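Local coordinates for protein Vlm2 (Streptomyces tsusimaensis, PDB 6ECB) that forms the terminal thioesterase domain of a nonribosomal peptide synthetase for the depsipeptide valinomycin, and probably acts in release of the finished chain, at residues 59-64 with 288-293; 267-272 with 283-288. All coordinates share one frame; numbering follows the deposited sequence.

Contact 1 (59-64 with 288-293); sequences RHLKGF and LLDRHC
The carboxylate oxygen OD2 of Asp290 is held by Lys62 N and by a water. Lys62 N donates to it over 2.9 Å, at an N-H...O angle of 157°, and the lone pair used is the syn one. The water donates over 2.7 Å to the same OD2. The contact belongs to the alpha/beta-hydrolase fold. It joins the turn after helix 55-60 to the last turns of helix 281-293. Helical geometry stops at Leu61, and the next two backbone N-H groups turn to the aspartate. Gly63 N gives OD1 a short but weak bond, bent to 144°. A beta carbon on Gly63 would sit only about 3.0 Å from Asp290 OD1, a tight fit. The water also donates to His60 O and accepts from Lys62 NZ. The lysine chain bends twice toward its end, which brings NZ to this water. NZ itself stays 4.4 Å from Asp290 OD2, beyond a salt bridge, though its charge may still steady the carboxylate. With an alanine in place of Asp290, Lys62 N and Gly63 N would probably lose the carboxylate they both bind, and the water one of its anchors. Apolar groups continue the contact. Leu61 CD2 lies 3.9 Å from Leu289 CB, and also touches the carboxylate. Phe64 brings its ring up to the end of the helix. Phe64 also touches Ile41 of strand 40-44 and Pro39. The ring tip CZ meets Cys293 CB at 3.9 Å. One edge of the ring faces Leu289 O and Asp290 OD1, near the ring plane. The ring and carboxylate planes are 32° apart, and OD1 lies 3.3 Å from Phe64 CE1.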
loop_
_atom_site.group_PDB
_atom_site.type_symbol
_atom_site.label_atom_id
_atom_site.label_comp_id
_atom_site.label_asym_id
_atom_site.label_seq_id
_atom_site.Cartn_x
_atom_site.Cartn_y
_atom_site.Cartn_z
ATOM N N ARG A 59 -1.670 -2.464 13.269
ATOM C CA ARG A 59 -2.101 -2.589 14.649
ATOM C C ARG A 59 -2.462 -4.021 15.014
ATOM O O ARG A 59 -2.464 -4.351 16.202
ATOM C CB ARG A 59 -3.309 -1.684 14.932
ATOM C CG ARG A 59 -2.966 -0.205 14.995
ATOM C CD ARG A 59 -3.937 0.492 15.952
ATOM N NE ARG A 59 -5.306 0.239 15.530
ATOM C CZ ARG A 59 -6.381 0.382 16.293
ATOM N NH1 ARG A 59 -7.573 0.122 15.779
ATOM N NH2 ARG A 59 -6.281 0.789 17.554
ATOM N N HIS A 60 -2.810 -4.850 14.034
ATOM C CA HIS A 60 -3.229 -6.214 14.316
ATOM C C HIS A 60 -2.083 -7.223 14.270
ATOM O O HIS A 60 -2.206 -8.311 14.862
ATOM C CB HIS A 60 -4.309 -6.644 13.318
ATOM C CG HIS A 60 -5.673 -6.097 13.635
ATOM N ND1 HIS A 60 -6.064 -4.826 13.283
ATOM C CD2 HIS A 60 -6.733 -6.657 14.257
ATOM C CE1 HIS A 60 -7.310 -4.622 13.678
ATOM N NE2 HIS A 60 -7.740 -5.719 14.269
ATOM N N LEU A 61 -0.982 -6.886 13.614
ATOM C CA LEU A 61 0.149 -7.801 13.536
ATOM C C LEU A 61 0.778 -8.003 14.898
ATOM O O LEU A 61 0.996 -7.052 15.655
ATOM C CB LEU A 61 1.197 -7.250 12.565
ATOM C CG LEU A 61 0.759 -7.224 11.117
ATOM C CD1 LEU A 61 1.744 -6.358 10.286
ATOM C CD2 LEU A 61 0.653 -8.615 10.511
ATOM N N LYS A 62 1.071 -9.258 15.207
ATOM C CA LYS A 62 1.708 -9.616 16.458
ATOM C C LYS A 62 3.090 -10.217 16.281
ATOM O O LYS A 62 3.826 -10.326 17.268
ATOM C CB LYS A 62 0.827 -10.612 17.224
ATOM C CG LYS A 62 -0.513 -10.005 17.614
ATOM C CD LYS A 62 -1.305 -10.877 18.594
ATOM C CE LYS A 62 -2.754 -11.064 18.149
ATOM N NZ LYS A 62 -2.869 -11.919 16.916
ATOM N N GLY A 63 3.453 -10.613 15.073
ATOM C CA GLY A 63 4.678 -11.360 14.864
ATOM C C GLY A 63 5.806 -10.548 14.267
ATOM O O GLY A 63 6.797 -11.120 13.790
ATOM N N PHE A 64 5.681 -9.220 14.285
ATOM C CA PHE A 64 6.647 -8.356 13.628
ATOM C C PHE A 64 7.178 -7.330 14.613
ATOM O O PHE A 64 6.530 -6.992 15.611
ATOM C CB PHE A 64 6.024 -7.672 12.404
ATOM C CG PHE A 64 5.679 -8.630 11.319
ATOM C CD1 PHE A 64 4.500 -9.358 11.359
ATOM C CD2 PHE A 64 6.550 -8.844 10.278
ATOM C CE1 PHE A 64 4.196 -10.278 10.361
ATOM C CE2 PHE A 64 6.257 -9.750 9.279
ATOM C CZ PHE A 64 5.082 -10.462 9.305
ATOM N N LEU A 288 -2.495 -14.400 9.308
ATOM C CA LEU A 288 -1.841 -15.174 8.258
ATOM C C LEU A 288 -0.466 -14.610 7.906
ATOM O O LEU A 288 0.470 -15.381 7.634
ATOM C CB LEU A 288 -2.756 -15.235 7.032
ATOM C CG LEU A 288 -3.946 -16.171 7.249
ATOM C CD1 LEU A 288 -5.058 -15.938 6.239
ATOM C CD2 LEU A 288 -3.492 -17.606 7.194
ATOM N N LEU A 289 -0.315 -13.281 7.879
ATOM C CA LEU A 289 1.026 -12.710 7.712
ATOM C C LEU A 289 1.926 -13.124 8.863
ATOM O O LEU A 289 3.100 -13.467 8.662
ATOM C CB LEU A 289 0.988 -11.181 7.648
ATOM C CG LEU A 289 1.075 -10.495 6.307
ATOM C CD1 LEU A 289 -0.164 -10.835 5.508
ATOM C CD2 LEU A 289 1.199 -8.978 6.500
ATOM N N ASP A 290 1.395 -13.089 10.084
ATOM C CA ASP A 290 2.172 -13.534 11.233
ATOM C C ASP A 290 2.619 -14.975 11.047
ATOM O O ASP A 290 3.784 -15.318 11.284
ATOM C CB ASP A 290 1.358 -13.430 12.520
ATOM C CG ASP A 290 1.256 -12.024 13.074
ATOM O OD1 ASP A 290 2.041 -11.136 12.706
ATOM O OD2 ASP A 290 0.360 -11.825 13.946
ATOM N N ARG A 291 1.689 -15.842 10.640
ATOM C CA ARG A 291 1.990 -17.268 10.546
ATOM C C ARG A 291 3.012 -17.554 9.458
ATOM O O ARG A 291 3.918 -18.377 9.652
ATOM C CB ARG A 291 0.709 -18.053 10.263
ATOM C CG ARG A 291 0.924 -19.557 10.071
ATOM C CD ARG A 291 -0.393 -20.262 9.716
ATOM N NE ARG A 291 -1.507 -19.773 10.533
ATOM C CZ ARG A 291 -2.792 -19.981 10.258
ATOM N NH1 ARG A 291 -3.143 -20.681 9.183
ATOM N NH2 ARG A 291 -3.728 -19.483 11.057
ATOM N N HIS A 292 2.852 -16.922 8.293
ATOM C CA HIS A 292 3.675 -17.237 7.138
ATOM C C HIS A 292 4.973 -16.454 7.083
ATOM O O HIS A 292 5.959 -16.969 6.534
ATOM C CB HIS A 292 2.885 -17.006 5.853
ATOM C CG HIS A 292 1.839 -18.038 5.620
ATOM N ND1 HIS A 292 2.104 -19.234 4.987
ATOM C CD2 HIS A 292 0.528 -18.064 5.946
ATOM C CE1 HIS A 292 0.996 -19.950 4.932
ATOM N NE2 HIS A 292 0.025 -19.265 5.507
ATOM N N CYS A 293 5.008 -15.243 7.639
ATOM C CA CYS A 293 6.148 -14.351 7.485
ATOM C C CYS A 293 6.731 -13.835 8.783
ATOM O O CYS A 293 7.871 -13.365 8.772
ATOM C CB CYS A 293 5.770 -13.145 6.621
ATOM S SG CYS A 293 5.342 -13.620 4.923
HETATM O O HOH W 1 -2.222 -11.024 14.179
#

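Contact 2 (267-272 with 283-288); sequences VDIPGD and SEVAQL
Pro270 sets its ring against the aliphatic part of Glu284. Pro270 CG lies 3.6 Å from Glu284 CB, and Glu284 CD is equally near. The glutamate has CG anti to its own N (chi1 -165°) and runs on extended. This carries CB, CG and CD past the CG and CD corner of the proline ring. Ile269 comes next. Its chi1 is 50°, with CG1 between the backbone N and the carbonyl carbon. At this chi1 CG2 points to Leu288, 3.7 Å from its CD1, and the CG1 branch ends with CD1 4.0 Å from Val285 CG2. That same Val285 methyl also lies near Ile269 CB and the Pro270 ring. The two methyls of Leu288 divide as well. Its CD1 rests 3.5 Å from Asp268 O, and its CD2 lies 4.3 Å from Val267 CG1. No hydrogen bond crosses this contact. Pro270 O is buried by it without a polar partner in the model. Its nearest neighbour across the contact is Val285 CG2. The chain beyond Pro270 leads on to His273, probably the histidine of a Ser-His-Asp triad with Ser111 and Asp138. The side chain of Ile269 lies near that triad without touching it. Asp268 turns its carboxylate away, to salt bridges with Arg241 and Lys243. Strand 264-268 is the outermost strand at this end of the sheet. Val267 and Ile269 also touch Phe240 of the adjacent strand 237-241. Helix 281-293 thus touches the end of strand 264-268 through Leu288 and helix 55-60 through Val285, which reaches Leu57.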
loop_
_atom_site.group_PDB
_atom_site.type_symbol
_atom_site.label_atom_id
_atom_site.label_comp_id
_atom_site.label_asym_id
_atom_site.label_seq_id
_atom_site.Cartn_x
_atom_site.Cartn_y
_atom_site.Cartn_z
ATOM N N VAL A 267 -0.998 -17.465 -0.484
ATOM C CA VAL A 267 -1.803 -17.655 0.722
ATOM C C VAL A 267 -3.169 -17.010 0.509
ATOM O O VAL A 267 -3.263 -15.807 0.242
ATOM C CB VAL A 267 -1.120 -17.046 1.958
ATOM C CG1 VAL A 267 -1.980 -17.234 3.208
ATOM C CG2 VAL A 267 0.251 -17.663 2.166
ATOM N N ASP A 268 -4.231 -17.795 0.649
ATOM C CA ASP A 268 -5.573 -17.246 0.512
ATOM C C ASP A 268 -5.927 -16.466 1.781
ATOM O O ASP A 268 -5.636 -16.920 2.898
ATOM C CB ASP A 268 -6.600 -18.363 0.292
ATOM C CG ASP A 268 -6.502 -19.025 -1.087
ATOM O OD1 ASP A 268 -5.743 -18.592 -1.961
ATOM O OD2 ASP A 268 -7.237 -19.996 -1.305
ATOM N N ILE A 269 -6.571 -15.313 1.609
ATOM C CA ILE A 269 -7.017 -14.499 2.744
ATOM C C ILE A 269 -8.488 -14.147 2.565
ATOM O O ILE A 269 -9.010 -14.124 1.439
ATOM C CB ILE A 269 -6.168 -13.216 2.900
ATOM C CG1 ILE A 269 -6.048 -12.440 1.577
ATOM C CG2 ILE A 269 -4.775 -13.574 3.407
ATOM C CD1 ILE A 269 -5.490 -11.023 1.705
ATOM N N PRO A 270 -9.180 -13.823 3.659
ATOM C CA PRO A 270 -10.592 -13.444 3.565
ATOM C C PRO A 270 -10.770 -12.007 3.111
ATOM O O PRO A 270 -9.836 -11.206 3.053
ATOM C CB PRO A 270 -11.099 -13.619 5.006
ATOM C CG PRO A 270 -9.915 -13.276 5.831
ATOM C CD PRO A 270 -8.712 -13.831 5.060
ATOM N N GLY A 271 -12.027 -11.676 2.846
ATOM C CA GLY A 271 -12.380 -10.345 2.408
ATOM C C GLY A 271 -12.340 -10.224 0.898
ATOM O O GLY A 271 -12.221 -11.210 0.159
ATOM N N ASP A 272 -12.440 -8.984 0.442
ATOM C CA ASP A 272 -12.129 -8.692 -0.952
ATOM C C ASP A 272 -11.104 -7.566 -1.012
ATOM O O ASP A 272 -10.556 -7.170 0.020
ATOM C CB ASP A 272 -13.395 -8.366 -1.743
ATOM C CG ASP A 272 -14.114 -7.151 -1.225
ATOM O OD1 ASP A 272 -13.435 -6.137 -0.929
ATOM O OD2 ASP A 272 -15.363 -7.211 -1.139
ATOM N N SER A 283 -7.960 -8.576 10.687
ATOM C CA SER A 283 -7.398 -9.366 11.775
ATOM C C SER A 283 -6.961 -10.743 11.293
ATOM O O SER A 283 -5.961 -11.290 11.777
ATOM C CB SER A 283 -8.395 -9.509 12.937
ATOM O OG SER A 283 -9.554 -10.227 12.555
ATOM N N GLU A 284 -7.715 -11.343 10.365
ATOM C CA GLU A 284 -7.333 -12.648 9.844
ATOM C C GLU A 284 -6.181 -12.527 8.856
ATOM O O GLU A 284 -5.305 -13.405 8.807
ATOM C CB GLU A 284 -8.531 -13.328 9.183
ATOM C CG GLU A 284 -8.309 -14.815 8.952
ATOM C CD GLU A 284 -9.594 -15.553 8.610
ATOM O OE1 GLU A 284 -10.689 -15.046 8.952
ATOM O OE2 GLU A 284 -9.504 -16.638 7.996
ATOM N N VAL A 285 -6.167 -11.456 8.061
ATOM C CA VAL A 285 -5.021 -11.173 7.204
ATOM C C VAL A 285 -3.757 -11.068 8.044
ATOM O O VAL A 285 -2.723 -11.662 7.721
ATOM C CB VAL A 285 -5.252 -9.882 6.408
ATOM C CG1 VAL A 285 -4.015 -9.510 5.611
ATOM C CG2 VAL A 285 -6.468 -10.028 5.500
ATOM N N ALA A 286 -3.832 -10.319 9.148
ATOM C CA ALA A 286 -2.687 -10.164 10.042
ATOM C C ALA A 286 -2.239 -11.504 10.615
ATOM O O ALA A 286 -1.037 -11.783 10.686
ATOM C CB ALA A 286 -3.040 -9.191 11.190
ATOM N N GLN A 287 -3.191 -12.339 11.054
ATOM C CA GLN A 287 -2.852 -13.649 11.601
ATOM C C GLN A 287 -2.093 -14.484 10.581
ATOM O O GLN A 287 -1.146 -15.199 10.931
ATOM C CB GLN A 287 -4.134 -14.360 12.047
ATOM C CG GLN A 287 -3.964 -15.774 12.527
ATOM C CD GLN A 287 -5.248 -16.313 13.165
ATOM O OE1 GLN A 287 -5.843 -15.666 14.042
ATOM N NE2 GLN A 287 -5.686 -17.491 12.718
ATOM N N LEU A 288 -2.495 -14.400 9.308
ATOM C CA LEU A 288 -1.841 -15.174 8.258
ATOM C C LEU A 288 -0.466 -14.610 7.906
ATOM O O LEU A 288 0.470 -15.381 7.634
ATOM C CB LEU A 288 -2.756 -15.235 7.032
ATOM C CG LEU A 288 -3.946 -16.171 7.249
ATOM C CD1 LEU A 288 -5.058 -15.938 6.239
ATOM C CD2 LEU A 288 -3.492 -17.606 7.194
#

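Both contacts use helix 281-293 and share Leu288. Contact 2 holds its earlier turns to the end of strand 264-268 and the loop beyond. Contact 1 holds its C-terminal turns to the turn after helix 55-60. Their centres are about 10 Å apart, and both are partly buried. Their chemistry differs. Contact 1 centres on a carboxylate, backbone N-H groups and a water, with apolar groups beside them. Contact 2 is apolar across the interface, with the solvent-exposed Glu284 lying along the proline ring. They also touch directly: His60 CB lies 3.6 Å from Ala286 CB, and His292 NE2 lies 3.7 Å from Val267 CG1.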